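Beta-galacturonidase (Eisenbergiella tayi, PDB 6NCW) hydrolyses beta-galacturonides as a family 2 glycoside hydrolase, and may share the beta-glucuronidase activity generally assigned to its relatives. Local coordinates at residues G41-Y46 with V114-S119; E171-N176 with E205-F210; F319-D324 with Y365-I370. All coordinates share one frame; numbering follows the deposited sequence.

Contact 1 (G41-Y46 with V114-S119); sequences GCWENY and VIADNS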
loop_
_atom_site.group_PDB
_atom_site.type_symbol
_atom_site.label_atom_id
_atom_site.label_comp_id
_atom_site.label_asym_id
_atom_site.label_seq_id
_atom_site.Cartn_x
_atom_site.Cartn_y
_atom_site.Cartn_z
ATOM N N GLY A 41 16.807 10.702 -22.017
ATOM C CA GLY A 41 15.775 9.735 -21.638
ATOM C C GLY A 41 16.366 8.340 -21.570
ATOM O O GLY A 41 17.451 8.069 -22.100
ATOM N N CYS A 42 15.635 7.453 -20.905
ATOM C CA CYS A 42 15.974 6.034 -20.876
ATOM C C CYS A 42 14.808 5.262 -21.455
ATOM O O CYS A 42 13.657 5.526 -21.093
ATOM C CB CYS A 42 16.259 5.548 -19.450
ATOM S SG CYS A 42 17.704 6.331 -18.748
ATOM N N TRP A 43 15.095 4.302 -22.338
ATOM C CA TRP A 43 13.957 3.662 -22.983
ATOM C C TRP A 43 13.211 2.716 -22.053
ATOM O O TRP A 43 12.097 2.310 -22.386
ATOM C CB TRP A 43 14.381 2.931 -24.256
ATOM C CG TRP A 43 15.249 1.739 -24.073
ATOM C CD1 TRP A 43 14.982 0.611 -23.323
ATOM C CD2 TRP A 43 16.524 1.531 -24.674
ATOM N NE1 TRP A 43 16.025 -0.278 -23.430
ATOM C CE2 TRP A 43 16.985 0.258 -24.251
ATOM C CE3 TRP A 43 17.338 2.307 -25.521
ATOM C CZ2 TRP A 43 18.229 -0.263 -24.652
ATOM C CZ3 TRP A 43 18.571 1.789 -25.920
ATOM C CH2 TRP A 43 19.003 0.512 -25.479
ATOM N N GLU A 44 13.772 2.380 -20.888
ATOM C CA GLU A 44 13.009 1.596 -19.920
ATOM C C GLU A 44 11.815 2.371 -19.382
ATOM O O GLU A 44 10.905 1.773 -18.807
ATOM C CB GLU A 44 13.901 1.137 -18.762
ATOM C CG GLU A 44 14.833 -0.008 -19.138
ATOM C CD GLU A 44 16.171 0.473 -19.691
ATOM O OE1 GLU A 44 16.291 1.667 -20.084
ATOM O OE2 GLU A 44 17.119 -0.345 -19.719
ATOM N N ASN A 45 11.788 3.675 -19.581
ATOM C CA ASN A 45 10.653 4.506 -19.233
ATOM C C ASN A 45 9.669 4.682 -20.381
ATOM O O ASN A 45 8.613 5.291 -20.169
ATOM C CB ASN A 45 11.173 5.867 -18.760
ATOM C CG ASN A 45 12.168 5.718 -17.627
ATOM O OD1 ASN A 45 13.251 6.295 -17.657
ATOM N ND2 ASN A 45 11.812 4.881 -16.630
ATOM N N TYR A 46 9.991 4.171 -21.603
ATOM C CA TYR A 46 8.936 4.287 -22.614
ATOM C C TYR A 46 8.049 3.051 -22.551
ATOM O O TYR A 46 8.556 1.940 -22.373
ATOM C CB TYR A 46 9.501 4.419 -24.037
ATOM C CG TYR A 46 10.728 5.281 -24.209
ATOM C CD1 TYR A 46 11.583 5.058 -25.282
ATOM C CD2 TYR A 46 11.030 6.336 -23.331
ATOM C CE1 TYR A 46 12.712 5.825 -25.471
ATOM C CE2 TYR A 46 12.176 7.129 -23.519
ATOM C CZ TYR A 46 13.004 6.859 -24.600
ATOM O OH TYR A 46 14.143 7.601 -24.832
ATOM N N VAL A 114 22.355 7.662 -33.456
ATOM C CA VAL A 114 23.094 7.067 -32.354
ATOM C C VAL A 114 22.522 5.679 -32.108
ATOM O O VAL A 114 21.310 5.528 -31.905
ATOM C CB VAL A 114 23.012 7.926 -31.086
ATOM C CG1 VAL A 114 23.853 7.315 -29.974
ATOM C CG2 VAL A 114 23.456 9.333 -31.390
ATOM N N ILE A 115 23.383 4.668 -32.160
ATOM C CA ILE A 115 23.010 3.313 -31.772
ATOM C C ILE A 115 23.409 3.166 -30.307
ATOM O O ILE A 115 24.595 3.238 -29.969
ATOM C CB ILE A 115 23.695 2.250 -32.642
ATOM C CG1 ILE A 115 23.608 2.598 -34.137
ATOM C CG2 ILE A 115 23.094 0.874 -32.368
ATOM C CD1 ILE A 115 22.217 2.528 -34.680
ATOM N N ALA A 116 22.421 3.002 -29.434
ATOM C CA ALA A 116 22.650 2.781 -28.011
ATOM C C ALA A 116 22.394 1.324 -27.685
ATOM O O ALA A 116 21.465 0.713 -28.223
ATOM C CB ALA A 116 21.743 3.664 -27.149
ATOM N N ASP A 117 23.195 0.786 -26.774
ATOM C CA ASP A 117 23.174 -0.629 -26.447
ATOM C C ASP A 117 23.383 -0.792 -24.944
ATOM O O ASP A 117 24.358 -0.267 -24.407
ATOM C CB ASP A 117 24.275 -1.352 -27.228
ATOM C CG ASP A 117 24.238 -2.844 -27.044
ATOM O OD1 ASP A 117 23.284 -3.360 -26.400
ATOM O OD2 ASP A 117 25.164 -3.507 -27.555
ATOM N N ASN A 118 22.468 -1.505 -24.273
ATOM C CA ASN A 118 22.601 -1.803 -22.846
ATOM C C ASN A 118 22.778 -3.301 -22.573
ATOM O O ASN A 118 22.611 -3.750 -21.427
ATOM C CB ASN A 118 21.412 -1.223 -22.055
ATOM C CG ASN A 118 20.084 -1.923 -22.328
ATOM O OD1 ASN A 118 19.969 -2.785 -23.204
ATOM N ND2 ASN A 118 19.055 -1.525 -21.578
ATOM N N SER A 119 23.128 -4.075 -23.600
ATOM C CA SER A 119 23.365 -5.507 -23.449
ATOM C C SER A 119 24.470 -5.781 -22.440
ATOM O O SER A 119 25.447 -5.035 -22.333
ATOM C CB SER A 119 23.775 -6.137 -24.785
ATOM O OG SER A 119 22.763 -5.994 -25.767
#
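In the N-terminal beta-sandwich with which family 2 glycoside hydrolases typically begin, Trp43, in the short 3-10 turn 43-45, meets Ala116 near the end of strand 109-117 and Asn118 just past it. The six-membered ring of the indole does the touching, and it comes edge first. CZ3 of Trp43 packs on CB of Ala116 at 3.9 Å, while CH2 of Trp43 lies 3.7 Å from the backbone O of Ala116, which sits near the ring plane. Further round the same edge, CZ2 of Trp43 points onto the face of the Asn118 amide, about 3.4 Å from its OD1, CG and ND2, with the planes 70° apart. With chi1 at 68°, CG of Trp43 sits between its own backbone N and carbonyl carbon, which directs the indole out of the turn and at the strand. NE1 of Trp43 is hydrogen-bonded to the backbone O of Tyr52. Glu44 reaches the same amide from the turn: its bent chain leaves OE2 at 2.9 Å from ND2 of Asn118, the carboxylate and amide planes 61° apart, while OE1 accepts from the backbone N of Gly136. At the strand's end, Asp117 points away from the turn and opens an Asx turn, its OD1 accepting from N of Ser119 at 2.9 Å and from OG of Ser119 at 2.8 Å, the hydroxyl on the syn side. The contact is small, 180 Å²: the weakly positive C-H rim of the indole lies near the backbone O of Ala116, and Trp43 holds by its face an amide whose OD1 is satisfied by the backbone N of Gly54.

Contact 2 (E171-N176 with E205-F210); sequences EICVRN and EEEKSF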
loop_
_atom_site.group_PDB
_atom_site.type_symbol
_atom_site.label_atom_id
_atom_site.label_comp_id
_atom_site.label_asym_id
_atom_site.label_seq_id
_atom_site.Cartn_x
_atom_site.Cartn_y
_atom_site.Cartn_z
ATOM N N GLU A 171 45.585 25.671 -16.506
ATOM C CA GLU A 171 46.178 24.858 -17.553
ATOM C C GLU A 171 45.112 24.672 -18.614
ATOM O O GLU A 171 43.959 24.365 -18.293
ATOM C CB GLU A 171 46.669 23.511 -17.016
ATOM C CG GLU A 171 47.368 22.632 -18.048
ATOM C CD GLU A 171 47.822 21.282 -17.476
ATOM O OE1 GLU A 171 48.089 20.355 -18.275
ATOM O OE2 GLU A 171 47.916 21.149 -16.233
ATOM N N ILE A 172 45.480 24.904 -19.865
ATOM C CA ILE A 172 44.530 24.897 -20.962
ATOM C C ILE A 172 45.056 23.983 -22.044
ATOM O O ILE A 172 46.255 23.990 -22.339
ATOM C CB ILE A 172 44.300 26.314 -21.519
ATOM C CG1 ILE A 172 43.975 27.251 -20.372
ATOM C CG2 ILE A 172 43.166 26.314 -22.517
ATOM C CD1 ILE A 172 43.381 28.508 -20.825
ATOM N N CYS A 173 44.158 23.213 -22.643
ATOM C CA CYS A 173 44.488 22.297 -23.719
ATOM C C CYS A 173 43.868 22.813 -25.013
ATOM O O CYS A 173 42.664 23.080 -25.059
ATOM C CB CYS A 173 43.972 20.900 -23.385
ATOM S SG CYS A 173 44.533 19.641 -24.476
ATOM N N VAL A 174 44.689 22.980 -26.051
ATOM C CA VAL A 174 44.233 23.490 -27.341
ATOM C C VAL A 174 44.474 22.421 -28.394
ATOM O O VAL A 174 45.531 21.779 -28.418
ATOM C CB VAL A 174 44.936 24.806 -27.733
ATOM C CG1 VAL A 174 44.149 25.526 -28.827
ATOM C CG2 VAL A 174 45.101 25.706 -26.523
ATOM N N ARG A 175 43.487 22.224 -29.258
ATOM C CA ARG A 175 43.577 21.260 -30.344
ATOM C C ARG A 175 43.516 22.015 -31.664
ATOM O O ARG A 175 42.578 22.788 -31.906
ATOM C CB ARG A 175 42.459 20.222 -30.258
ATOM C CG ARG A 175 42.482 19.161 -31.348
ATOM C CD ARG A 175 41.566 18.030 -30.934
ATOM N NE ARG A 175 41.204 17.125 -32.019
ATOM C CZ ARG A 175 40.357 16.105 -31.870
ATOM N NH1 ARG A 175 39.799 15.866 -30.682
ATOM N NH2 ARG A 175 40.065 15.317 -32.898
ATOM N N ASN A 176 44.522 21.804 -32.502
ATOM C CA ASN A 176 44.583 22.385 -33.835
ATOM C C ASN A 176 44.038 21.359 -34.817
ATOM O O ASN A 176 44.523 20.225 -34.864
ATOM C CB ASN A 176 46.022 22.774 -34.183
ATOM C CG ASN A 176 46.177 23.245 -35.621
ATOM O OD1 ASN A 176 45.254 23.805 -36.217
ATOM N ND2 ASN A 176 47.345 23.005 -36.188
ATOM N N GLU A 205 47.709 19.620 -36.570
ATOM C CA GLU A 205 46.918 18.544 -35.971
ATOM C C GLU A 205 47.437 18.156 -34.590
ATOM O O GLU A 205 47.316 17.003 -34.171
ATOM C CB GLU A 205 46.868 17.318 -36.889
ATOM C CG GLU A 205 46.842 17.679 -38.366
ATOM C CD GLU A 205 45.827 16.892 -39.151
ATOM O OE1 GLU A 205 44.781 17.477 -39.519
ATOM O OE2 GLU A 205 46.072 15.688 -39.393
ATOM N N GLU A 206 48.033 19.103 -33.879
ATOM C CA GLU A 206 48.566 18.849 -32.551
ATOM C C GLU A 206 47.547 19.272 -31.500
ATOM O O GLU A 206 46.917 20.327 -31.622
ATOM C CB GLU A 206 49.879 19.605 -32.328
ATOM C CG GLU A 206 50.625 19.242 -31.050
ATOM C CD GLU A 206 51.846 20.132 -30.790
ATOM O OE1 GLU A 206 52.617 19.825 -29.847
ATOM O OE2 GLU A 206 52.040 21.135 -31.518
ATOM N N GLU A 207 47.382 18.437 -30.477
ATOM C CA GLU A 207 46.722 18.829 -29.241
ATOM C C GLU A 207 47.786 18.926 -28.154
ATOM O O GLU A 207 48.572 17.991 -27.973
ATOM C CB GLU A 207 45.627 17.831 -28.845
ATOM C CG GLU A 207 44.938 18.187 -27.533
ATOM C CD GLU A 207 43.723 17.328 -27.213
ATOM O OE1 GLU A 207 43.031 16.884 -28.148
ATOM O OE2 GLU A 207 43.453 17.104 -26.012
ATOM N N LYS A 208 47.827 20.057 -27.453
ATOM C CA LYS A 208 48.829 20.274 -26.419
ATOM C C LYS A 208 48.262 21.209 -25.361
ATOM O O LYS A 208 47.363 22.006 -25.642
ATOM C CB LYS A 208 50.116 20.853 -27.009
ATOM C CG LYS A 208 51.350 20.632 -26.147
ATOM C CD LYS A 208 52.638 21.005 -26.904
ATOM C CE LYS A 208 52.834 22.504 -27.018
ATOM N NZ LYS A 208 53.589 23.069 -25.863
ATOM N N SER A 209 48.782 21.096 -24.136
ATOM C CA SER A 209 48.372 21.968 -23.047
ATOM C C SER A 209 49.488 22.940 -22.685
ATOM O O SER A 209 50.670 22.695 -22.939
ATOM C CB SER A 209 47.943 21.173 -21.801
ATOM O OG SER A 209 48.703 19.990 -21.625
ATOM N N PHE A 210 49.076 24.063 -22.100
ATOM C CA PHE A 210 49.954 25.160 -21.722
ATOM C C PHE A 210 49.526 25.624 -20.339
ATOM O O PHE A 210 48.328 25.766 -20.079
ATOM C CB PHE A 210 49.873 26.311 -22.737
ATOM C CG PHE A 210 50.052 25.867 -24.171
ATOM C CD1 PHE A 210 51.297 25.906 -24.773
ATOM C CD2 PHE A 210 48.983 25.382 -24.905
ATOM C CE1 PHE A 210 51.461 25.489 -26.082
ATOM C CE2 PHE A 210 49.140 24.965 -26.215
ATOM C CZ PHE A 210 50.379 25.012 -26.803
HETATM O O HOH W 1 40.247 16.894 -27.593
#
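Glu171 faces Ser209 and Phe210 where the antiparallel strands 165-176 and 207-216 of the immunoglobulin-like beta-sandwich pair. Its CG is anti to the backbone N and the chain runs on extended, which carries OE1 to a weak 3.4 Å hydrogen bond from OG of Ser209; its CA also makes a C-H...O contact with the backbone O of Phe210. Ile172 and Phe210 form a hydrogen-bonded pair: N of Phe210 gives to O of Ile172 at 2.8 Å, and N of Ile172 gives back to O of Phe210. Cys173 follows, opposite Ser209 in a non-hydrogen-bonded pair with the CA atoms 4.0 Å apart. SG of Cys173 lies against the neighbouring Glu207, 3.2 Å from its OE2. On the other face, Val174 exchanges both backbone bonds with Lys208, and its CG2 stands 4.1 Å from CE2 of Phe210, the two side chains at about a right angle. This is the face, shared with Ile172, that packs on strands 182-190, 193-202 and 227-238 of the opposing sheet. Arg175 crosses Glu207, its CD 3.3 Å from OE1 of Glu207 and the guanidinium and carboxylate planes 23° apart. The charges are too far apart for a salt bridge, NH1 of Arg175 being 4.2 Å from OE1 of Glu207; a water in the guanidinium plane accepts from NH1 and donates to OE1. Past the last bridge, N of Asn176 still bonds O of Glu206 at 2.9 Å, while its amide binds the residues that follow the strand, OD1 held by the backbone N of Ser178 and ND2 by O of Gly180. Five backbone bonds therefore carry the pairing; Ile172, Val174 and Phe210 turn to the opposing sheet with Lys208 at their margin, and Glu207 and Arg175 share a water-mediated, probably mild attraction.

Contact 3 (F319-D324 with Y365-I370); sequences FLDLCD and YNHPSI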
loop_
_atom_site.group_PDB
_atom_site.type_symbol
_atom_site.label_atom_id
_atom_site.label_comp_id
_atom_site.label_asym_id
_atom_site.label_seq_id
_atom_site.Cartn_x
_atom_site.Cartn_y
_atom_site.Cartn_z
ATOM N N PHE A 319 24.268 18.012 -12.121
ATOM C CA PHE A 319 24.086 17.735 -10.694
ATOM C C PHE A 319 25.263 18.283 -9.895
ATOM O O PHE A 319 25.074 18.924 -8.854
ATOM C CB PHE A 319 23.928 16.223 -10.460
ATOM C CG PHE A 319 23.569 15.858 -9.032
ATOM C CD1 PHE A 319 22.266 16.024 -8.562
ATOM C CD2 PHE A 319 24.525 15.354 -8.171
ATOM C CE1 PHE A 319 21.922 15.689 -7.245
ATOM C CE2 PHE A 319 24.198 15.028 -6.852
ATOM C CZ PHE A 319 22.893 15.194 -6.393
ATOM N N LEU A 320 26.487 18.041 -10.381
ATOM C CA LEU A 320 27.680 18.587 -9.736
ATOM C C LEU A 320 27.627 20.109 -9.676
ATOM O O LEU A 320 27.988 20.698 -8.655
ATOM C CB LEU A 320 28.938 18.115 -10.473
ATOM C CG LEU A 320 29.144 16.591 -10.526
ATOM C CD1 LEU A 320 30.303 16.211 -11.433
ATOM C CD2 LEU A 320 29.382 16.031 -9.126
ATOM N N ASP A 321 27.174 20.763 -10.755
ATOM C CA ASP A 321 26.958 22.214 -10.722
ATOM C C ASP A 321 26.065 22.602 -9.550
ATOM O O ASP A 321 26.340 23.570 -8.837
ATOM C CB ASP A 321 26.306 22.727 -12.018
ATOM C CG ASP A 321 27.263 22.785 -13.215
ATOM O OD1 ASP A 321 26.741 22.901 -14.353
ATOM O OD2 ASP A 321 28.507 22.697 -13.042
ATOM N N LEU A 322 24.958 21.882 -9.368
ATOM C CA LEU A 322 24.038 22.236 -8.290
ATOM C C LEU A 322 24.655 21.988 -6.917
ATOM O O LEU A 322 24.305 22.679 -5.950
ATOM C CB LEU A 322 22.727 21.470 -8.441
ATOM C CG LEU A 322 21.846 21.897 -9.620
ATOM C CD1 LEU A 322 20.856 20.776 -10.008
ATOM C CD2 LEU A 322 21.097 23.190 -9.306
ATOM N N CYS A 323 25.567 21.017 -6.806
ATOM C CA CYS A 323 26.275 20.826 -5.542
ATOM C C CYS A 323 27.278 21.957 -5.305
ATOM O O CYS A 323 27.394 22.451 -4.177
ATOM C CB CYS A 323 26.985 19.468 -5.521
ATOM S SG CYS A 323 25.888 17.979 -5.523
ATOM N N ASP A 324 28.017 22.361 -6.356
ATOM C CA ASP A 324 28.895 23.536 -6.293
ATOM C C ASP A 324 28.159 24.758 -5.762
ATOM O O ASP A 324 28.625 25.418 -4.826
ATOM C CB ASP A 324 29.463 23.858 -7.680
ATOM C CG ASP A 324 30.394 22.793 -8.199
ATOM O OD1 ASP A 324 30.913 21.993 -7.387
ATOM O OD2 ASP A 324 30.598 22.750 -9.435
ATOM N N TYR A 365 37.356 18.245 -13.338
ATOM C CA TYR A 365 38.474 18.758 -12.539
ATOM C C TYR A 365 38.106 19.998 -11.736
ATOM O O TYR A 365 38.597 20.190 -10.616
ATOM C CB TYR A 365 39.658 19.084 -13.458
ATOM C CG TYR A 365 40.910 19.428 -12.689
ATOM C CD1 TYR A 365 41.856 18.444 -12.383
ATOM C CD2 TYR A 365 41.133 20.722 -12.233
ATOM C CE1 TYR A 365 43.009 18.754 -11.656
ATOM C CE2 TYR A 365 42.270 21.042 -11.508
ATOM C CZ TYR A 365 43.209 20.057 -11.221
ATOM O OH TYR A 365 44.342 20.388 -10.497
ATOM N N ASN A 366 37.274 20.870 -12.302
ATOM C CA ASN A 366 37.092 22.199 -11.736
ATOM C C ASN A 366 36.043 22.280 -10.641
ATOM O O ASN A 366 35.925 23.341 -10.021
ATOM C CB ASN A 366 36.718 23.197 -12.842
ATOM C CG ASN A 366 37.861 23.441 -13.811
ATOM O OD1 ASN A 366 39.012 23.545 -13.398
ATOM N ND2 ASN A 366 37.551 23.511 -15.102
ATOM N N HIS A 367 35.260 21.225 -10.414
ATOM C CA HIS A 367 34.124 21.317 -9.490
ATOM C C HIS A 367 34.614 21.452 -8.059
ATOM O O HIS A 367 35.204 20.503 -7.530
ATOM C CB HIS A 367 33.204 20.092 -9.623
ATOM C CG HIS A 367 32.360 20.109 -10.862
ATOM N ND1 HIS A 367 31.185 20.830 -10.957
ATOM C CD2 HIS A 367 32.534 19.519 -12.066
ATOM C CE1 HIS A 367 30.676 20.682 -12.168
ATOM N NE2 HIS A 367 31.475 19.890 -12.860
ATOM N N PRO A 368 34.422 22.596 -7.402
ATOM C CA PRO A 368 34.867 22.704 -6.004
ATOM C C PRO A 368 34.181 21.720 -5.075
ATOM O O PRO A 368 34.743 21.380 -4.025
ATOM C CB PRO A 368 34.522 24.153 -5.643
ATOM C CG PRO A 368 33.353 24.484 -6.572
ATOM C CD PRO A 368 33.720 23.808 -7.859
ATOM N N SER A 369 32.974 21.256 -5.411
ATOM C CA SER A 369 32.278 20.328 -4.519
ATOM C C SER A 369 33.022 19.009 -4.392
ATOM O O SER A 369 33.007 18.380 -3.325
ATOM C CB SER A 369 30.856 20.076 -5.018
ATOM O OG SER A 369 30.883 19.501 -6.316
ATOM N N ILE A 370 33.679 18.572 -5.463
ATOM C CA ILE A 370 34.369 17.287 -5.445
ATOM C C ILE A 370 35.601 17.431 -4.564
ATOM O O ILE A 370 36.533 18.155 -4.920
ATOM C CB ILE A 370 34.755 16.837 -6.848
ATOM C CG1 ILE A 370 33.505 16.606 -7.713
ATOM C CG2 ILE A 370 35.559 15.555 -6.747
ATOM C CD1 ILE A 370 33.851 16.474 -9.186
#
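Asp324, on helix 317-326, grips the turn 367-370 through both carboxylate oxygens, and these hydrogen bonds dominate the contact. OD2 of Asp324 accepts from ND1 of His367 in a short bond of 2.5 Å, on the syn side and somewhat out of the carboxylate plane. OD1 of Asp324 takes two donors from Ser369: the backbone N at 2.9 Å, nearly in line with the C-O bond, and OG at 2.7 Å, the two arriving from opposite faces of the carboxylate. Ser369 can give both because chi1 of 61° sets OG between its backbone N and carbonyl carbon. A proline ring carbon, CD of Pro368, packs 3.4 Å from OD1 of Asp324. Three bonds thus fix the carboxylate's rotation.

A second acid bears on the imidazole electrostatically. OD2 of Asp321 lies at the ring edge, 3.1 Å from CE1 of His367, while OD1 of Asp321 forms a salt bridge with Arg3. Two carboxylates beside the ring would probably favour a protonated imidazole, an effect that Arg3 may temper.

Apolar packing fills in the rest. CB of Leu320 sits over one face of the imidazole in a CH-pi contact, 3.7 Å from the ring centroid and 18° off its normal. CD1 of Leu320 meets CD1 of Ile370 at 4.2 Å, and CB of Cys323 rests on CB of Ser369. The type I turn from His367 to Ile370 leads from helix 349-364 into barrel strand 370-374. Ser369 is backbone-bonded to Val330 of the parallel neighbour strand 329-333, whose Val330 the side chains of Cys323 and Ser369 also touch. Leu320 and Ile370 both touch His364 at the end of helix 349-364, and Phe319 and Leu322 pack helix 317-326 on helix 290-302.

The three contacts follow one another along the chain and none touches another. Contacts 1 and 2 lie in separate beta-sandwiches, their centres 34 Å apart, while contact 3 belongs to the TIM barrel. Contacts 2 and 3 come nearest, about 7 Å between closest atoms; the backbone O of Ile155, a packing partner of Ile172, also accepts a hydrogen bond from ND2 of Asn366. Contacts 1 and 3 are about 14 Å apart at their nearest atoms. All three lie away from the galacturonate site. Contact 3 meets strand 370-374 at its start, whereas Asn377, which binds galacturonate, follows that strand's end; beyond contact 1 the chain continues to Asp131, which also binds galacturonate.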